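Local coordinates for malonyl coenzyme A-acyl carrier protein transacylase (Helicobacter pylori, PDB 2H1Y) that probably transfers the malonyl group from malonyl-CoA to holo-acyl carrier protein, supplying malonyl-ACP for fatty acid synthesis, at residues Asn274-Cys285 / Ser297-Gly305. Residues are numbered along the deposited sequence; the frame is centred on the assembly and turned at random.
Sequences NDRVDIFFELGC and SNKPTISVG
The ring of F280 meets the 297-305 segment at its edge, where the carbonyl oxygen of P300 lies in the ring plane together with N274 OD1, while V277 CG2 sits over one face, offset toward the rim. On the other side of the sheet F281 also presents an edge: I302 CD1 lies in its ring plane, 3.4 Å from CE2, and the two side chains run side by side. I279 CD1 reaches the same I302 methyl and extends across the P300 ring.

Between these two faces, strands 279-283 and 301-304 illustrate parallel pairing. F280 N donates to P300 O, F280 O accepts from I302 N, and E282 repeats the pattern, its N bonded to I302 O and its O to V304 N at 2.8 Å. G284 N closes the series on V304 O, approaching from above the carbonyl plane. F280 and E282 share one face of the sheet with T301 and S303; on the other, F281 and I302 pack under helix 307-320 and L283 on helix 69-90.

Beyond the strands, K299 bends at chi2 and chi4 (-72° and 74°), which brings NZ back to two backbone carbonyls, V277 O at 2.7 Å and N274 O at 2.8 Å. Nearby, S297 OG accepts from K299 N in an ST turn; its approach to N274 OD1 is too short to take at face value.

With helix 288-294 the strands form a beta-alpha-beta unit, 301-304 outermost in the main sheet and 279-283 just inside it. E282 ties this crossover to its helix, its carboxylate accepting from the backbone N of L289 and K290, which would probably stabilise its negative charge. At the opposite end, two carbonyl oxygens hold the K299 ammonium; D275 and D278 may add a weaker pull, although D278 is bonded to Q14 N.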
loop_
_atom_site.group_PDB
_atom_site.type_symbol
_atom_site.label_atom_id
_atom_site.label_comp_id
_atom_site.label_asym_id
_atom_site.label_seq_id
_atom_site.Cartn_x
_atom_site.Cartn_y
_atom_site.Cartn_z
ATOM N N ASN A 274 2.695 -10.840 13.933
ATOM C CA ASN A 274 3.245 -12.063 13.345
ATOM C C ASN A 274 2.885 -13.364 14.096
ATOM O O ASN A 274 2.791 -14.438 13.487
ATOM C CB ASN A 274 4.770 -11.927 13.201
ATOM C CG ASN A 274 5.393 -13.104 12.469
ATOM O OD1 ASN A 274 5.294 -13.207 11.247
ATOM N ND2 ASN A 274 6.016 -14.009 13.217
ATOM N N ASP A 275 2.683 -13.258 15.411
ATOM C CA ASP A 275 2.252 -14.395 16.240
ATOM C C ASP A 275 0.805 -14.867 16.032
ATOM O O ASP A 275 0.473 -16.021 16.324
ATOM C CB ASP A 275 2.484 -14.078 17.718
ATOM C CG ASP A 275 3.968 -13.904 18.053
ATOM O OD1 ASP A 275 4.830 -14.045 17.140
ATOM O OD2 ASP A 275 4.272 -13.633 19.244
ATOM N N ARG A 276 -0.056 -13.993 15.519
ATOM C CA ARG A 276 -1.485 -14.318 15.419
ATOM C C ARG A 276 -1.835 -15.137 14.174
ATOM O O ARG A 276 -2.985 -15.538 14.010
ATOM C CB ARG A 276 -2.344 -13.043 15.475
ATOM C CG ARG A 276 -1.856 -11.976 16.481
ATOM C CD ARG A 276 -2.521 -10.644 16.197
ATOM N NE ARG A 276 -3.963 -10.817 16.085
ATOM C CZ ARG A 276 -4.795 -9.922 15.562
ATOM N NH1 ARG A 276 -4.333 -8.773 15.082
ATOM N NH2 ARG A 276 -6.098 -10.184 15.511
ATOM N N VAL A 277 -0.871 -15.380 13.291
ATOM C CA VAL A 277 -1.139 -16.173 12.067
ATOM C C VAL A 277 0.006 -17.132 11.687
ATOM O O VAL A 277 1.102 -17.031 12.216
ATOM C CB VAL A 277 -1.460 -15.266 10.833
ATOM C CG1 VAL A 277 -2.686 -14.412 11.075
ATOM C CG2 VAL A 277 -0.291 -14.396 10.519
ATOM N N ASP A 278 -0.253 -18.036 10.747
ATOM C CA ASP A 278 0.762 -18.965 10.236
ATOM C C ASP A 278 1.295 -18.584 8.861
ATOM O O ASP A 278 2.345 -19.096 8.423
ATOM C CB ASP A 278 0.186 -20.366 10.185
ATOM C CG ASP A 278 -0.397 -20.781 11.509
ATOM O OD1 ASP A 278 0.402 -20.974 12.446
ATOM O OD2 ASP A 278 -1.648 -20.868 11.629
ATOM N N ILE A 279 0.598 -17.672 8.186
ATOM C CA ILE A 279 0.887 -17.394 6.785
ATOM C C ILE A 279 0.243 -16.092 6.330
ATOM O O ILE A 279 -0.748 -15.652 6.912
ATOM C CB ILE A 279 0.412 -18.581 5.890
ATOM C CG1 ILE A 279 0.996 -18.475 4.482
ATOM C CG2 ILE A 279 -1.138 -18.732 5.909
ATOM C CD1 ILE A 279 1.098 -19.827 3.788
ATOM N N PHE A 280 0.815 -15.495 5.290
ATOM C CA PHE A 280 0.361 -14.219 4.777
ATOM C C PHE A 280 -0.013 -14.384 3.317
ATOM O O PHE A 280 0.650 -15.130 2.599
ATOM C CB PHE A 280 1.486 -13.184 4.871
ATOM C CG PHE A 280 1.777 -12.709 6.269
ATOM C CD1 PHE A 280 2.763 -13.322 7.038
ATOM C CD2 PHE A 280 1.076 -11.623 6.817
ATOM C CE1 PHE A 280 3.040 -12.872 8.352
ATOM C CE2 PHE A 280 1.344 -11.166 8.118
ATOM C CZ PHE A 280 2.331 -11.792 8.885
ATOM N N PHE A 281 -1.066 -13.692 2.871
ATOM C CA PHE A 281 -1.349 -13.600 1.430
ATOM C C PHE A 281 -1.132 -12.169 0.936
ATOM O O PHE A 281 -1.825 -11.248 1.361
ATOM C CB PHE A 281 -2.771 -14.074 1.066
ATOM C CG PHE A 281 -3.094 -15.478 1.476
ATOM C CD1 PHE A 281 -4.329 -15.773 2.019
ATOM C CD2 PHE A 281 -2.181 -16.505 1.325
ATOM C CE1 PHE A 281 -4.660 -17.066 2.402
ATOM C CE2 PHE A 281 -2.495 -17.812 1.701
ATOM C CZ PHE A 281 -3.742 -18.092 2.238
ATOM N N GLU A 282 -0.168 -11.962 0.054
ATOM C CA GLU A 282 -0.026 -10.642 -0.549
ATOM C C GLU A 282 -1.016 -10.569 -1.704
ATOM O O GLU A 282 -0.798 -11.223 -2.731
ATOM C CB GLU A 282 1.402 -10.370 -1.038
ATOM C CG GLU A 282 1.636 -8.908 -1.395
ATOM C CD GLU A 282 3.098 -8.522 -1.573
ATOM O OE1 GLU A 282 3.363 -7.322 -1.777
ATOM O OE2 GLU A 282 3.988 -9.391 -1.512
ATOM N N LEU A 283 -2.094 -9.787 -1.538
ATOM C CA LEU A 283 -3.117 -9.642 -2.583
ATOM C C LEU A 283 -2.843 -8.480 -3.505
ATOM O O LEU A 283 -2.824 -7.326 -3.077
ATOM C CB LEU A 283 -4.516 -9.495 -1.998
ATOM C CG LEU A 283 -4.950 -10.609 -1.066
ATOM C CD1 LEU A 283 -6.340 -10.310 -0.584
ATOM C CD2 LEU A 283 -4.878 -11.945 -1.764
ATOM N N GLY A 284 -2.643 -8.787 -4.781
ATOM C CA GLY A 284 -2.348 -7.757 -5.756
ATOM C C GLY A 284 -1.044 -8.013 -6.464
ATOM O O GLY A 284 -0.464 -9.097 -6.353
ATOM N N CYS A 285 -0.567 -7.017 -7.198
ATOM C CA CYS A 285 0.636 -7.195 -7.984
ATOM C C CYS A 285 1.939 -7.095 -7.181
ATOM O O CYS A 285 2.010 -6.388 -6.182
ATOM C CB CYS A 285 0.650 -6.192 -9.122
ATOM S SG CYS A 285 2.245 -6.116 -9.940
ATOM N N SER A 297 9.911 -11.798 9.363
ATOM C CA SER A 297 9.134 -12.932 9.839
ATOM C C SER A 297 9.598 -14.201 9.162
ATOM O O SER A 297 10.151 -14.155 8.071
ATOM C CB SER A 297 7.659 -12.704 9.511
ATOM O OG SER A 297 6.900 -13.898 9.634
ATOM N N ASN A 298 9.342 -15.339 9.788
ATOM C CA ASN A 298 9.690 -16.633 9.189
ATOM C C ASN A 298 8.510 -17.348 8.580
ATOM O O ASN A 298 8.652 -18.458 8.068
ATOM C CB ASN A 298 10.371 -17.517 10.221
ATOM C CG ASN A 298 11.595 -16.863 10.773
ATOM O OD1 ASN A 298 12.498 -16.499 10.003
ATOM N ND2 ASN A 298 11.627 -16.640 12.093
ATOM N N LYS A 299 7.350 -16.693 8.642
ATOM C CA LYS A 299 6.106 -17.216 8.110
ATOM C C LYS A 299 6.039 -16.941 6.627
ATOM O O LYS A 299 6.528 -15.920 6.164
ATOM C CB LYS A 299 4.932 -16.538 8.801
ATOM C CG LYS A 299 5.088 -16.423 10.313
ATOM C CD LYS A 299 4.943 -17.757 10.978
ATOM C CE LYS A 299 4.970 -17.629 12.505
ATOM N NZ LYS A 299 3.698 -17.049 12.993
ATOM N N PRO A 300 5.442 -17.865 5.862
ATOM C CA PRO A 300 5.413 -17.657 4.414
ATOM C C PRO A 300 4.430 -16.575 3.966
ATOM O O PRO A 300 3.500 -16.191 4.715
ATOM C CB PRO A 300 4.990 -19.034 3.859
ATOM C CG PRO A 300 5.037 -19.994 5.040
ATOM C CD PRO A 300 4.790 -19.134 6.246
ATOM N N THR A 301 4.684 -16.081 2.755
ATOM C CA THR A 301 3.817 -15.157 2.066
ATOM C C THR A 301 3.660 -15.706 0.658
ATOM O O THR A 301 4.616 -15.725 -0.117
ATOM C CB THR A 301 4.415 -13.714 1.992
ATOM O OG1 THR A 301 4.601 -13.172 3.306
ATOM C CG2 THR A 301 3.490 -12.795 1.216
ATOM N N ILE A 302 2.469 -16.179 0.331
ATOM C CA ILE A 302 2.134 -16.496 -1.050
ATOM C C ILE A 302 1.684 -15.200 -1.691
ATOM O O ILE A 302 0.805 -14.519 -1.153
ATOM C CB ILE A 302 0.979 -17.515 -1.126
ATOM C CG1 ILE A 302 1.378 -18.807 -0.435
ATOM C CG2 ILE A 302 0.566 -17.760 -2.589
ATOM C CD1 ILE A 302 0.381 -19.250 0.552
ATOM N N SER A 303 2.288 -14.844 -2.815
ATOM C CA SER A 303 1.874 -13.638 -3.512
ATOM C C SER A 303 0.826 -14.001 -4.540
ATOM O O SER A 303 0.987 -14.937 -5.299
ATOM C CB SER A 303 3.060 -12.853 -4.120
ATOM O OG SER A 303 4.076 -13.707 -4.611
ATOM N N VAL A 304 -0.280 -13.277 -4.520
ATOM C CA VAL A 304 -1.407 -13.552 -5.397
ATOM C C VAL A 304 -1.554 -12.364 -6.343
ATOM O O VAL A 304 -2.348 -11.444 -6.102
ATOM C CB VAL A 304 -2.705 -13.746 -4.583
ATOM C CG1 VAL A 304 -3.845 -14.225 -5.480
ATOM C CG2 VAL A 304 -2.471 -14.719 -3.408
ATOM N N GLY A 305 -0.762 -12.370 -7.408
ATOM C CA GLY A 305 -0.875 -11.342 -8.435
ATOM C C GLY A 305 -1.137 -11.934 -9.803
ATOM O O GLY A 305 -1.407 -11.199 -10.761
#